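Local coordinates for membrane lipoprotein TpN32 (Treponema pallidum, PDB 1XS5), which binds L-methionine between its two lobes and probably serves as the substrate-binding lipoprotein of a methionine uptake system, at residues A[9-14]-A[175-180]; A[19-24]-A[217-222]; A[35-40]-A[50-55]; A[87-92]-A[96-101]; A[105-110]-A[114-119]. One frame throughout, in Å; residues are numbered along the deposited sequence.

How the contacts relate
From the N terminus, the chain runs through strand 3-9 into helix 14-26. Contact 1 (9-14 with 175-180) closes a loop of 160 residues, and contact 2 (19-24 with 217-222) closes a longer one; since their segments alternate along the chain, the two loops cross. Contacts 3, 4 and 5 follow in series and nest inside both. Contact 3 ties the end of strand 30-36 to the loop leading into strand 54-59; contacts 4 and 5 belong to the second sheet and touch through Leu-87 and Leu-119. Contact 1 bridges the sheet-bearing lobes, while contacts 3 and 5 reach the methionine from its two ends through Tyr-40 and Arg-115.

Contact 1. Residues A[9-14]-A[175-180]; sequences VLSEPH and AIMAGL
Met-177 reaches from the last turn of its helix to Ser-11, and its sulfur does the touching: SD lies 3.6 Å from Ser-11 CB and equally 3.6 Å from Ser-11 OG. The chain starts with CG anti to the carbonyl carbon (chi1 -74°) and bends only at chi3 (41°), which carries SD across to the loop while CE turns off. Next along the loop, Glu-12 CB lies 4.3 Å from Met-177 CG. The glutamate's carboxylate leads away from this contact, with OE1 taken by Arg-16 N. Ser-11 OG is itself held, donating to Glu-12 O at 2.7 Å from a position above the carbonyl plane, and it also pairs with Asn-173 of the methionine pocket. The peptide bond before Pro-13 is cis, and His-14, another pocket residue, follows. On the opposite segment a Schellman motif ends the helix, with Leu-180 N bonded to Ala-175 O at 2.9 Å and Gly-179 as the C-prime residue. The result is a small surface bridge, consistent with the closed, ligand-bound form of a periplasmic binding protein: the loop from strand 3-9 to helix 14-26 in one lobe meets helix 172-177 of the other.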
# COMPACT_ATOMS: atom_id res chain seq x y z
N VAL A 9 8.96 8.09 -4.37
CA VAL A 9 7.96 7.93 -3.28
C VAL A 9 6.65 8.54 -3.78
O VAL A 9 6.67 9.40 -4.66
CB VAL A 9 8.45 8.65 -1.96
CG1 VAL A 9 8.31 10.18 -2.12
CG2 VAL A 9 7.69 8.14 -0.74
N LEU A 10 5.52 8.11 -3.20
CA LEU A 10 4.20 8.57 -3.54
C LEU A 10 3.61 9.50 -2.49
O LEU A 10 2.98 10.50 -2.81
CB LEU A 10 3.27 7.35 -3.67
CG LEU A 10 1.80 7.49 -4.07
CD1 LEU A 10 1.71 8.04 -5.49
CD2 LEU A 10 1.17 6.10 -4.03
N SER A 11 3.79 9.14 -1.21
CA SER A 11 3.17 9.93 -0.14
C SER A 11 3.61 9.46 1.24
O SER A 11 4.49 8.60 1.40
CB SER A 11 1.65 9.71 -0.19
OG SER A 11 1.32 8.38 0.28
N GLU A 12 2.96 10.03 2.24
CA GLU A 12 3.20 9.60 3.61
C GLU A 12 2.54 8.23 3.66
O GLU A 12 1.58 7.98 2.94
CB GLU A 12 2.50 10.55 4.58
CG GLU A 12 3.18 11.94 4.63
CD GLU A 12 4.66 11.87 5.06
OE1 GLU A 12 5.10 10.81 5.53
OE2 GLU A 12 5.39 12.89 4.94
N PRO A 13 3.00 7.34 4.55
CA PRO A 13 4.09 7.53 5.52
C PRO A 13 5.48 7.25 4.96
O PRO A 13 6.49 7.52 5.63
CB PRO A 13 3.73 6.54 6.61
CG PRO A 13 3.24 5.33 5.76
CD PRO A 13 2.29 6.06 4.79
N HIS A 14 5.55 6.73 3.74
CA HIS A 14 6.84 6.36 3.16
C HIS A 14 7.78 7.54 3.07
O HIS A 14 9.01 7.38 3.24
CB HIS A 14 6.63 5.76 1.74
CG HIS A 14 5.62 4.64 1.72
ND1 HIS A 14 4.32 4.80 2.15
CD2 HIS A 14 5.74 3.35 1.36
CE1 HIS A 14 3.68 3.65 2.06
NE2 HIS A 14 4.52 2.75 1.59
N ALA A 175 -5.67 6.57 3.83
CA ALA A 175 -6.59 6.72 4.97
C ALA A 175 -5.90 7.67 6.00
O ALA A 175 -6.50 8.64 6.47
CB ALA A 175 -6.84 5.33 5.63
N ILE A 176 -4.65 7.37 6.34
CA ILE A 176 -3.90 8.16 7.32
C ILE A 176 -3.80 9.62 6.87
O ILE A 176 -3.94 10.56 7.67
CB ILE A 176 -2.49 7.54 7.52
CG1 ILE A 176 -2.61 6.19 8.25
CG2 ILE A 176 -1.63 8.50 8.28
CD1 ILE A 176 -1.31 5.37 8.02
N MET A 177 -3.58 9.83 5.58
CA MET A 177 -3.51 11.19 5.07
C MET A 177 -4.84 11.94 5.21
O MET A 177 -4.84 13.18 5.22
CB MET A 177 -3.12 11.19 3.59
CG MET A 177 -1.65 10.88 3.38
SD MET A 177 -1.36 10.47 1.60
CE MET A 177 -2.39 11.67 0.75
N ALA A 178 -5.96 11.21 5.27
CA ALA A 178 -7.30 11.78 5.40
C ALA A 178 -7.84 11.72 6.88
O ALA A 178 -9.03 11.92 7.14
CB ALA A 178 -8.27 11.06 4.43
N GLY A 179 -6.94 11.42 7.81
CA GLY A 179 -7.29 11.36 9.21
C GLY A 179 -8.01 10.09 9.68
O GLY A 179 -8.62 10.10 10.76
N LEU A 180 -7.92 9.01 8.92
CA LEU A 180 -8.58 7.74 9.29
C LEU A 180 -7.58 6.71 9.76
O LEU A 180 -6.59 6.44 9.07
CB LEU A 180 -9.31 7.16 8.08
CG LEU A 180 -10.40 8.07 7.50
CD1 LEU A 180 -10.82 7.53 6.11
CD2 LEU A 180 -11.62 8.11 8.45

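Contact 2. Residues A[19-24]-A[217-222]; sequences EIAKEE and RALCGG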
# COMPACT_ATOMS: atom_id res chain seq x y z
N GLU A 19 12.96 10.11 4.72
CA GLU A 19 13.68 11.27 5.27
C GLU A 19 14.56 10.82 6.44
O GLU A 19 15.62 11.39 6.69
CB GLU A 19 12.71 12.32 5.78
CG GLU A 19 11.91 13.00 4.68
CD GLU A 19 12.72 14.06 3.92
OE1 GLU A 19 13.96 14.20 4.15
OE2 GLU A 19 12.11 14.78 3.09
N ILE A 20 14.10 9.82 7.18
CA ILE A 20 14.89 9.32 8.30
C ILE A 20 16.06 8.56 7.70
O ILE A 20 17.20 8.68 8.16
CB ILE A 20 14.06 8.37 9.20
CG1 ILE A 20 12.98 9.20 9.91
CG2 ILE A 20 14.95 7.65 10.20
CD1 ILE A 20 11.95 8.35 10.62
N ALA A 21 15.77 7.80 6.64
CA ALA A 21 16.78 7.03 5.95
C ALA A 21 17.83 7.93 5.29
O ALA A 21 19.02 7.55 5.21
CB ALA A 21 16.14 6.17 4.88
N LYS A 22 17.38 9.07 4.79
CA LYS A 22 18.26 10.04 4.10
C LYS A 22 19.31 10.53 5.11
O LYS A 22 20.51 10.57 4.82
CB LYS A 22 17.42 11.21 3.55
CG LYS A 22 18.18 12.41 2.95
CD LYS A 22 17.13 13.43 2.44
CE LYS A 22 17.75 14.73 1.94
NZ LYS A 22 18.82 14.46 0.95
N GLU A 23 18.86 10.91 6.30
CA GLU A 23 19.82 11.34 7.32
C GLU A 23 20.82 10.24 7.65
O GLU A 23 22.01 10.49 7.74
CB GLU A 23 19.11 11.72 8.60
CG GLU A 23 18.14 12.86 8.43
CD GLU A 23 17.77 13.44 9.78
OE1 GLU A 23 17.90 12.68 10.76
OE2 GLU A 23 17.35 14.63 9.86
N GLU A 24 20.33 9.02 7.80
CA GLU A 24 21.21 7.93 8.15
C GLU A 24 22.26 7.54 7.14
O GLU A 24 23.40 7.27 7.51
CB GLU A 24 20.38 6.68 8.50
CG GLU A 24 19.62 6.77 9.78
CD GLU A 24 20.53 6.95 11.02
OE1 GLU A 24 21.61 6.29 11.11
OE2 GLU A 24 20.13 7.76 11.89
N ARG A 217 18.85 -1.11 4.97
CA ARG A 217 19.23 -1.32 6.37
C ARG A 217 18.67 -0.21 7.21
O ARG A 217 18.23 -0.42 8.33
CB ARG A 217 20.76 -1.38 6.54
CG ARG A 217 21.41 -2.66 6.02
CD ARG A 217 22.85 -2.80 6.54
NE ARG A 217 23.68 -1.66 6.14
CZ ARG A 217 24.28 -1.56 4.95
NH1 ARG A 217 24.16 -2.53 4.06
NH2 ARG A 217 24.99 -0.48 4.65
N ALA A 218 18.67 0.99 6.65
CA ALA A 218 18.16 2.14 7.38
C ALA A 218 16.64 2.09 7.51
O ALA A 218 16.05 2.52 8.54
CB ALA A 218 18.58 3.44 6.62
N LEU A 219 15.97 1.58 6.48
CA LEU A 219 14.50 1.55 6.56
C LEU A 219 14.06 0.47 7.56
O LEU A 219 13.03 0.60 8.22
CB LEU A 219 13.89 1.30 5.17
CG LEU A 219 13.89 2.55 4.25
CD1 LEU A 219 13.41 2.19 2.86
CD2 LEU A 219 13.00 3.61 4.82
N CYS A 220 14.87 -0.56 7.71
CA CYS A 220 14.52 -1.64 8.63
C CYS A 220 15.20 -1.54 9.99
O CYS A 220 15.13 -2.48 10.80
CB CYS A 220 14.93 -2.94 8.00
SG CYS A 220 14.04 -3.27 6.51
N GLY A 221 15.84 -0.41 10.24
CA GLY A 221 16.57 -0.26 11.47
C GLY A 221 15.80 0.16 12.68
O GLY A 221 14.62 0.57 12.62
N GLY A 222 16.51 0.08 13.81
CA GLY A 222 15.94 0.45 15.11
C GLY A 222 15.32 1.83 15.17
O GLY A 222 14.28 2.02 15.79
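Glu-24, which rests on Ala-218 through its CB, has a carboxylate gripped by two cations: OE2 forms a salt bridge with Arg-223 and OE1 another with Lys-27. The chain leaves with CG anti to the carbonyl carbon (chi1 -70°) and bends at chi2 (-62°), carrying the carboxylate off toward Arg-223 of helix 222-231 and leaving the CB methylene to the contact. Glu-24 CB and Ala-218 CB are 4.2 Å apart. One turn earlier, Ala-218 CB lies alongside Ala-21, 4.1 Å from both its CB and its CA. Small side chains on both sides allow a close approach of the backbones, and the CA atoms of Ala-21 and Ala-218 are 5.3 Å apart. This is helix-to-helix packing on the first sheet of a periplasmic-binding-protein fold, where helix 14-26, which follows the first strand, lies beside helix 210-219 from near the end of the chain. Ala-21 also touches Leu-32 of strand 30-36, which places this side of the helix against the sheet. Leu-219 approaches with one branch, its CD2 lying 4.1 Å from Ala-21 CB, and the same side chain leans on Leu-17 and Leu-18 a turn back. Beyond it the second helix ends, Cys-220 leaves helical geometry, and Gly-221 takes the N-cap position of helix 222-231, whose Arg-223 also bridges to Glu-23.

Contact 3. Residues A[35-40]-A[50-55]; sequences VEFTNY and GDILMN. With MET (methionine), chain B.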
# COMPACT_ATOMS: atom_id res chain seq x y z
N VAL A 35 12.40 11.50 -4.60
CA VAL A 35 11.72 11.98 -5.79
C VAL A 35 10.22 11.70 -5.66
O VAL A 35 9.81 10.55 -5.53
CB VAL A 35 12.31 11.23 -7.01
CG1 VAL A 35 11.72 11.79 -8.33
CG2 VAL A 35 13.86 11.31 -6.96
N GLU A 36 9.41 12.74 -5.73
CA GLU A 36 7.97 12.60 -5.53
C GLU A 36 7.16 12.43 -6.82
O GLU A 36 7.21 13.27 -7.73
CB GLU A 36 7.45 13.83 -4.77
CG GLU A 36 8.41 14.32 -3.68
CD GLU A 36 8.08 15.76 -3.20
OE1 GLU A 36 6.91 16.01 -2.85
OE2 GLU A 36 8.99 16.62 -3.17
N PHE A 37 6.38 11.35 -6.86
CA PHE A 37 5.54 11.00 -8.00
C PHE A 37 4.08 11.06 -7.64
O PHE A 37 3.75 11.12 -6.47
CB PHE A 37 5.88 9.57 -8.45
CG PHE A 37 7.19 9.46 -9.17
CD1 PHE A 37 8.38 9.40 -8.47
CD2 PHE A 37 7.22 9.41 -10.56
CE1 PHE A 37 9.60 9.30 -9.14
CE2 PHE A 37 8.43 9.31 -11.26
CZ PHE A 37 9.62 9.25 -10.55
N THR A 38 3.19 10.97 -8.64
CA THR A 38 1.76 11.03 -8.37
C THR A 38 1.01 9.75 -8.72
O THR A 38 -0.18 9.65 -8.47
CB THR A 38 1.09 12.19 -9.16
OG1 THR A 38 1.13 11.91 -10.57
CG2 THR A 38 1.83 13.47 -8.94
N ASN A 39 1.66 8.79 -9.34
CA ASN A 39 0.90 7.58 -9.63
C ASN A 39 1.71 6.35 -9.65
O ASN A 39 2.93 6.41 -9.81
CB ASN A 39 0.06 7.71 -10.91
CG ASN A 39 0.88 7.78 -12.15
OD1 ASN A 39 1.22 6.75 -12.77
ND2 ASN A 39 1.20 9.00 -12.56
N TYR A 40 1.03 5.23 -9.42
CA TYR A 40 1.69 3.93 -9.32
C TYR A 40 2.55 3.51 -10.53
O TYR A 40 3.70 3.04 -10.38
CB TYR A 40 0.67 2.82 -9.03
CG TYR A 40 -0.19 2.95 -7.77
CD1 TYR A 40 0.25 3.64 -6.64
CD2 TYR A 40 -1.41 2.26 -7.69
CE1 TYR A 40 -0.51 3.63 -5.43
CE2 TYR A 40 -2.19 2.25 -6.49
CZ TYR A 40 -1.73 2.92 -5.37
OH TYR A 40 -2.46 2.81 -4.20
N GLY A 50 15.51 3.56 -15.38
CA GLY A 50 16.74 3.95 -14.72
C GLY A 50 16.83 5.40 -14.27
O GLY A 50 17.91 5.90 -13.91
N ASP A 51 15.70 6.12 -14.29
CA ASP A 51 15.68 7.52 -13.85
C ASP A 51 15.90 7.62 -12.35
O ASP A 51 16.38 8.63 -11.87
CB ASP A 51 14.35 8.18 -14.23
CG ASP A 51 14.23 8.41 -15.71
OD1 ASP A 51 15.26 8.23 -16.43
OD2 ASP A 51 13.12 8.81 -16.15
N ILE A 52 15.46 6.59 -11.62
CA ILE A 52 15.67 6.49 -10.18
C ILE A 52 16.21 5.05 -9.91
O ILE A 52 15.93 4.12 -10.68
CB ILE A 52 14.40 6.72 -9.39
CG1 ILE A 52 13.25 5.93 -9.99
CG2 ILE A 52 14.04 8.25 -9.36
CD1 ILE A 52 11.99 6.00 -9.16
N LEU A 53 16.94 4.88 -8.83
CA LEU A 53 17.55 3.59 -8.49
C LEU A 53 16.56 2.66 -7.77
O LEU A 53 16.63 1.43 -7.88
CB LEU A 53 18.76 3.84 -7.59
CG LEU A 53 19.64 2.62 -7.31
CD1 LEU A 53 20.02 1.92 -8.64
CD2 LEU A 53 20.88 3.08 -6.58
N MET A 54 15.64 3.26 -7.03
CA MET A 54 14.68 2.45 -6.30
C MET A 54 13.40 3.19 -6.04
O MET A 54 13.30 4.38 -6.32
CB MET A 54 15.31 2.01 -4.96
CG MET A 54 15.64 3.10 -4.01
SD MET A 54 17.06 2.72 -2.82
CE MET A 54 18.39 3.75 -3.42
N ASN A 55 12.39 2.48 -5.55
CA ASN A 55 11.18 3.17 -5.17
C ASN A 55 10.64 2.54 -3.94
O ASN A 55 11.02 1.41 -3.58
CB ASN A 55 10.10 3.29 -6.29
CG ASN A 55 9.49 1.99 -6.75
OD1 ASN A 55 9.18 1.06 -5.95
ND2 ASN A 55 9.25 1.91 -8.08
N MET B . 0.83 1.62 0.88
CA MET B . -0.12 0.78 0.07
C MET B . -0.76 -0.37 0.88
O MET B . -2.00 -0.57 0.79
CB MET B . 0.62 0.17 -1.14
CG MET B . -0.35 -0.45 -2.14
SD MET B . 0.45 -1.22 -3.57
CE MET B . 0.80 0.30 -4.55
OXT MET B . -0.01 -1.08 1.59
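Ile-52 packs against both Val-35 and Phe-37 and carries the whole tight part of this contact. Its CG2 methyl meets Val-35 CG2 at 3.9 Å, the two side chains crossing at a slant. Its longer branch works separately: with CG1 between the backbone N and the carbonyl carbon (chi1 46°) and the chain then extended (chi2 174°), CD1 arrives obliquely at the Phe-37 ring, 4.1 Å from CE1. Phe-37 comes from the opposite direction, and its ring also packs on Leu-43 and Ala-46. The rest is looser. The backbones stay apart, 8.1 Å between the CA atoms of Val-35 and Ile-52, and the two segments bury only 112 Å² together. The Gly-50 and Asp-51 turn lies toward solvent, where a Schellman motif with Gly-50 as C-prime ends helix 40-49. At the other end, Tyr-40 presents one ring face to the bound methionine, whose CE methyl sits 3.7 Å from Tyr-40 CE1, offset toward the rim. Topologically this is a beta-alpha-beta crossover: strand 30-36 leads through helix 40-49 to strand 54-59, with strand 3-9 lying between the two strands in the first sheet.

Contact 4. Residues A[87-92]-A[96-101]; sequences LYSRTY and SDFPAG
Tyr-92 and Phe-98 form a tilted edge-to-face pair that closes the loop between strands 86-88 and 103-107 of the second sheet, beside an ST turn built on Ser-89. The ring planes meet at 51° with centroids 4.9 Å apart, and Tyr-92 points its CD2 edge at the Phe-98 face, with CD2 3.7 Å above that plane, over the ring centre. Two further groups reach the Phe-98 ring obliquely: Ser-89 CB, 3.9 Å from CZ, and Leu-87 CD2, 4.2 Å from CE1. Leu-87 also packs on Val-169 of strand 167-170, which links Phe-98 to the side chains of the sheet. The Tyr-92 ring is sandwiched. Over one face lies the carbonyl oxygen of Asp-97, toward the rim, and over the opposite face the CG2 methyl of Thr-91, above the centre. Asp-97 CB approaches the CD1 rim from the same face as its own carbonyl oxygen, 3.5 Å from Tyr-92 CD1, while its OD2 takes the backbone N of Arg-93 in the connecting turn. Packing is close at the phenol end, with Tyr-92 OH 3.0 Å from Pro-99 CD. Ser-89 OG, anti to its own backbone N (chi1 177°), is positioned to receive two backbone donors and also pairs with Asp-166 O. Of those donors, Thr-91 N makes the straighter bond (155°), and Tyr-92 N the shorter, 2.9 Å from Ser-89 OG.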
# COMPACT_ATOMS: atom_id res chain seq x y z
N LEU A 87 -12.05 -1.29 6.11
CA LEU A 87 -13.32 -0.76 5.61
C LEU A 87 -13.66 0.37 6.58
O LEU A 87 -13.63 0.17 7.78
CB LEU A 87 -14.43 -1.82 5.69
CG LEU A 87 -15.87 -1.32 5.47
CD1 LEU A 87 -16.09 -0.77 4.05
CD2 LEU A 87 -16.81 -2.52 5.67
N TYR A 88 -13.96 1.55 6.05
CA TYR A 88 -14.32 2.72 6.84
C TYR A 88 -15.71 3.15 6.40
O TYR A 88 -16.16 2.79 5.31
CB TYR A 88 -13.34 3.88 6.54
CG TYR A 88 -11.88 3.59 6.89
CD1 TYR A 88 -11.40 3.77 8.18
CD2 TYR A 88 -11.01 3.10 5.92
CE1 TYR A 88 -10.05 3.48 8.51
CE2 TYR A 88 -9.68 2.80 6.23
CZ TYR A 88 -9.22 3.00 7.52
OH TYR A 88 -7.92 2.68 7.83
N SER A 89 -16.39 3.94 7.22
CA SER A 89 -17.72 4.42 6.84
C SER A 89 -17.93 5.85 7.34
O SER A 89 -17.51 6.19 8.42
CB SER A 89 -18.82 3.54 7.44
OG SER A 89 -20.11 4.09 7.12
N ARG A 90 -18.60 6.67 6.54
CA ARG A 90 -18.82 8.06 6.90
C ARG A 90 -19.83 8.14 8.01
O ARG A 90 -19.87 9.13 8.74
CB ARG A 90 -19.36 8.85 5.70
CG ARG A 90 -20.76 8.42 5.23
CD ARG A 90 -21.10 9.07 3.90
NE ARG A 90 -22.31 8.57 3.25
CZ ARG A 90 -23.51 9.12 3.38
NH1 ARG A 90 -23.68 10.20 4.15
NH2 ARG A 90 -24.55 8.62 2.73
N THR A 91 -20.63 7.10 8.15
CA THR A 91 -21.67 7.14 9.15
C THR A 91 -21.87 5.87 10.00
O THR A 91 -22.06 5.95 11.23
CB THR A 91 -22.98 7.51 8.46
OG1 THR A 91 -24.05 7.36 9.39
CG2 THR A 91 -23.22 6.62 7.25
N TYR A 92 -21.84 4.71 9.37
CA TYR A 92 -22.03 3.47 10.10
C TYR A 92 -20.88 3.20 11.05
O TYR A 92 -19.73 3.48 10.74
CB TYR A 92 -22.20 2.31 9.12
CG TYR A 92 -23.42 2.47 8.24
CD1 TYR A 92 -24.69 2.65 8.80
CD2 TYR A 92 -23.30 2.46 6.85
CE1 TYR A 92 -25.82 2.81 7.98
CE2 TYR A 92 -24.41 2.62 6.04
CZ TYR A 92 -25.66 2.80 6.61
OH TYR A 92 -26.74 2.97 5.78
N SER A 96 -22.38 -4.59 10.81
CA SER A 96 -23.73 -5.10 10.60
C SER A 96 -24.76 -3.99 10.35
O SER A 96 -25.92 -4.29 10.07
CB SER A 96 -24.20 -5.97 11.78
OG SER A 96 -24.19 -5.22 12.97
N ASP A 97 -24.33 -2.74 10.48
CA ASP A 97 -25.19 -1.58 10.26
C ASP A 97 -25.50 -1.39 8.77
O ASP A 97 -26.50 -0.77 8.42
CB ASP A 97 -24.50 -0.28 10.72
CG ASP A 97 -24.61 -0.01 12.23
OD1 ASP A 97 -25.36 -0.69 12.92
OD2 ASP A 97 -23.91 0.94 12.71
N PHE A 98 -24.63 -1.88 7.88
CA PHE A 98 -24.84 -1.69 6.44
C PHE A 98 -26.11 -2.31 5.89
O PHE A 98 -26.29 -3.52 5.94
CB PHE A 98 -23.67 -2.23 5.59
CG PHE A 98 -22.41 -1.40 5.68
CD1 PHE A 98 -21.57 -1.50 6.78
CD2 PHE A 98 -22.08 -0.49 4.68
CE1 PHE A 98 -20.42 -0.71 6.88
CE2 PHE A 98 -20.94 0.30 4.78
CZ PHE A 98 -20.11 0.19 5.87
N PRO A 99 -27.01 -1.47 5.35
CA PRO A 99 -28.27 -1.94 4.79
C PRO A 99 -28.04 -2.61 3.45
O PRO A 99 -27.00 -2.44 2.83
CB PRO A 99 -29.06 -0.65 4.64
CG PRO A 99 -27.99 0.33 4.27
CD PRO A 99 -26.92 -0.00 5.29
N ALA A 100 -29.03 -3.40 3.01
CA ALA A 100 -28.96 -4.04 1.71
C ALA A 100 -28.83 -2.88 0.74
O ALA A 100 -29.34 -1.79 1.00
CB ALA A 100 -30.24 -4.81 1.42
N GLY A 101 -28.16 -3.11 -0.38
CA GLY A 101 -28.00 -2.03 -1.33
C GLY A 101 -26.91 -1.01 -0.99
O GLY A 101 -26.63 -0.17 -1.82

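Contact 5. Residues A[105-110]-A[114-119]; sequences AIPNDS and ARALRL. With MET (methionine), chain B.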
# COMPACT_ATOMS: atom_id res chain seq x y z
N ALA A 105 -17.06 1.57 -1.92
CA ALA A 105 -16.04 1.87 -2.90
C ALA A 105 -14.76 1.13 -2.55
O ALA A 105 -14.38 1.09 -1.38
CB ALA A 105 -15.76 3.38 -2.90
N ILE A 106 -14.08 0.60 -3.55
CA ILE A 106 -12.84 -0.12 -3.35
C ILE A 106 -11.78 0.29 -4.38
O ILE A 106 -12.12 0.88 -5.42
CB ILE A 106 -13.08 -1.65 -3.45
CG1 ILE A 106 -13.60 -2.02 -4.83
CG2 ILE A 106 -14.14 -2.10 -2.42
CD1 ILE A 106 -13.96 -3.52 -4.92
N PRO A 107 -10.52 -0.08 -4.16
CA PRO A 107 -9.47 0.28 -5.10
C PRO A 107 -9.73 -0.32 -6.47
O PRO A 107 -10.32 -1.39 -6.58
CB PRO A 107 -8.21 -0.32 -4.47
CG PRO A 107 -8.47 -0.22 -3.02
CD PRO A 107 -9.93 -0.70 -2.95
N ASN A 108 -9.28 0.36 -7.51
CA ASN A 108 -9.49 -0.15 -8.88
C ASN A 108 -8.23 -0.73 -9.53
O ASN A 108 -8.27 -1.11 -10.71
CB ASN A 108 -10.13 0.92 -9.77
CG ASN A 108 -9.12 1.93 -10.29
OD1 ASN A 108 -7.96 1.98 -9.86
ND2 ASN A 108 -9.57 2.75 -11.24
N ASP A 109 -7.11 -0.83 -8.80
CA ASP A 109 -5.94 -1.48 -9.41
C ASP A 109 -6.06 -2.92 -8.92
O ASP A 109 -6.29 -3.19 -7.74
CB ASP A 109 -4.62 -0.83 -9.00
CG ASP A 109 -4.39 -0.86 -7.50
OD1 ASP A 109 -5.09 -0.15 -6.77
OD2 ASP A 109 -3.48 -1.59 -7.06
N SER A 110 -5.92 -3.87 -9.84
CA SER A 110 -6.22 -5.28 -9.52
C SER A 110 -5.65 -5.94 -8.27
O SER A 110 -6.37 -6.64 -7.57
CB SER A 110 -5.95 -6.17 -10.76
OG SER A 110 -4.58 -6.21 -11.03
N ALA A 114 -8.42 -6.97 -5.41
CA ALA A 114 -8.58 -8.35 -4.90
C ALA A 114 -8.45 -8.36 -3.39
O ALA A 114 -9.17 -9.02 -2.71
CB ALA A 114 -7.49 -9.27 -5.49
N ARG A 115 -7.45 -7.64 -2.88
CA ARG A 115 -7.18 -7.54 -1.45
C ARG A 115 -8.40 -7.00 -0.70
O ARG A 115 -8.78 -7.51 0.37
CB ARG A 115 -5.98 -6.62 -1.26
CG ARG A 115 -5.49 -6.45 0.15
CD ARG A 115 -4.37 -5.42 0.12
NE ARG A 115 -3.86 -5.14 1.46
CZ ARG A 115 -3.06 -4.12 1.69
NH1 ARG A 115 -2.76 -3.34 0.67
NH2 ARG A 115 -2.54 -3.90 2.90
N ALA A 116 -9.02 -5.96 -1.27
CA ALA A 116 -10.19 -5.34 -0.67
C ALA A 116 -11.41 -6.30 -0.73
O ALA A 116 -12.19 -6.38 0.20
CB ALA A 116 -10.52 -4.02 -1.39
N LEU A 117 -11.53 -7.02 -1.85
CA LEU A 117 -12.64 -7.98 -2.01
C LEU A 117 -12.50 -9.12 -0.97
O LEU A 117 -13.51 -9.56 -0.41
CB LEU A 117 -12.63 -8.52 -3.46
CG LEU A 117 -13.08 -7.47 -4.51
CD1 LEU A 117 -12.87 -8.04 -5.96
CD2 LEU A 117 -14.53 -7.12 -4.31
N ARG A 118 -11.26 -9.55 -0.70
CA ARG A 118 -11.03 -10.60 0.30
C ARG A 118 -11.26 -10.09 1.75
O ARG A 118 -11.59 -10.86 2.67
CB ARG A 118 -9.66 -11.24 0.09
CG ARG A 118 -9.63 -11.92 -1.26
CD ARG A 118 -8.89 -13.25 -1.31
NE ARG A 118 -9.16 -13.98 -2.57
CZ ARG A 118 -8.51 -13.79 -3.72
NH1 ARG A 118 -7.51 -12.90 -3.81
NH2 ARG A 118 -8.86 -14.51 -4.79
N LEU A 119 -11.11 -8.79 1.94
CA LEU A 119 -11.42 -8.16 3.23
C LEU A 119 -12.95 -8.21 3.43
O LEU A 119 -13.45 -8.60 4.49
CB LEU A 119 -10.93 -6.70 3.21
CG LEU A 119 -11.23 -5.83 4.43
CD1 LEU A 119 -10.31 -4.59 4.38
CD2 LEU A 119 -12.74 -5.41 4.44
N MET B . 0.83 1.62 0.88
CA MET B . -0.12 0.78 0.07
C MET B . -0.76 -0.37 0.88
O MET B . -2.00 -0.57 0.79
CB MET B . 0.62 0.17 -1.14
CG MET B . -0.35 -0.45 -2.14
SD MET B . 0.45 -1.22 -3.57
CE MET B . 0.80 0.30 -4.55
OXT MET B . -0.01 -1.08 1.59
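Strand 105-107 and helix 114-119 run at 136° to each other, their axes 7.7 Å apart at closest approach. Near the start of the helix the two segments share a backbone bond, Ala-114 N to Ser-110 O, 3.0 Å long and nearly straight at 169°. Ala-116 is the small residue against the strand: its CB packs 3.7 Å from Pro-107 CD and 4.1 Å from Ile-106 CB. A third apolar pair joins Ile-106 CD1 to Leu-117 CD2 at 3.7 Å, the side chains crossing at about a right angle. The segments form a beta-alpha unit of the second lobe, with strand 103-107 inside the mixed sheet and helix 110-122 packed over it; Ile-106 and Ala-116 both touch Val-169 of the neighbouring strand 167-170. Asp-109 takes the N-cap position, and its OD2 pairs with Asn-112. The adjacent face of the helix serves the ligand. Arg-115 leaves with CG anti to its backbone N (chi1 -176°) and stays extended to NE, which brings its guanidinium edge-on to the methionine carboxylate, NH1 donating to the ligand O at 2.9 Å. NH1 also bonds to Asn-112 OD1, and NH2 makes a salt bridge with Glu-190, so the group is gripped on several sides and its rotation fixed. Glu-83, Asn-171 and Asn-198 also hydrogen-bond to the bound methionine.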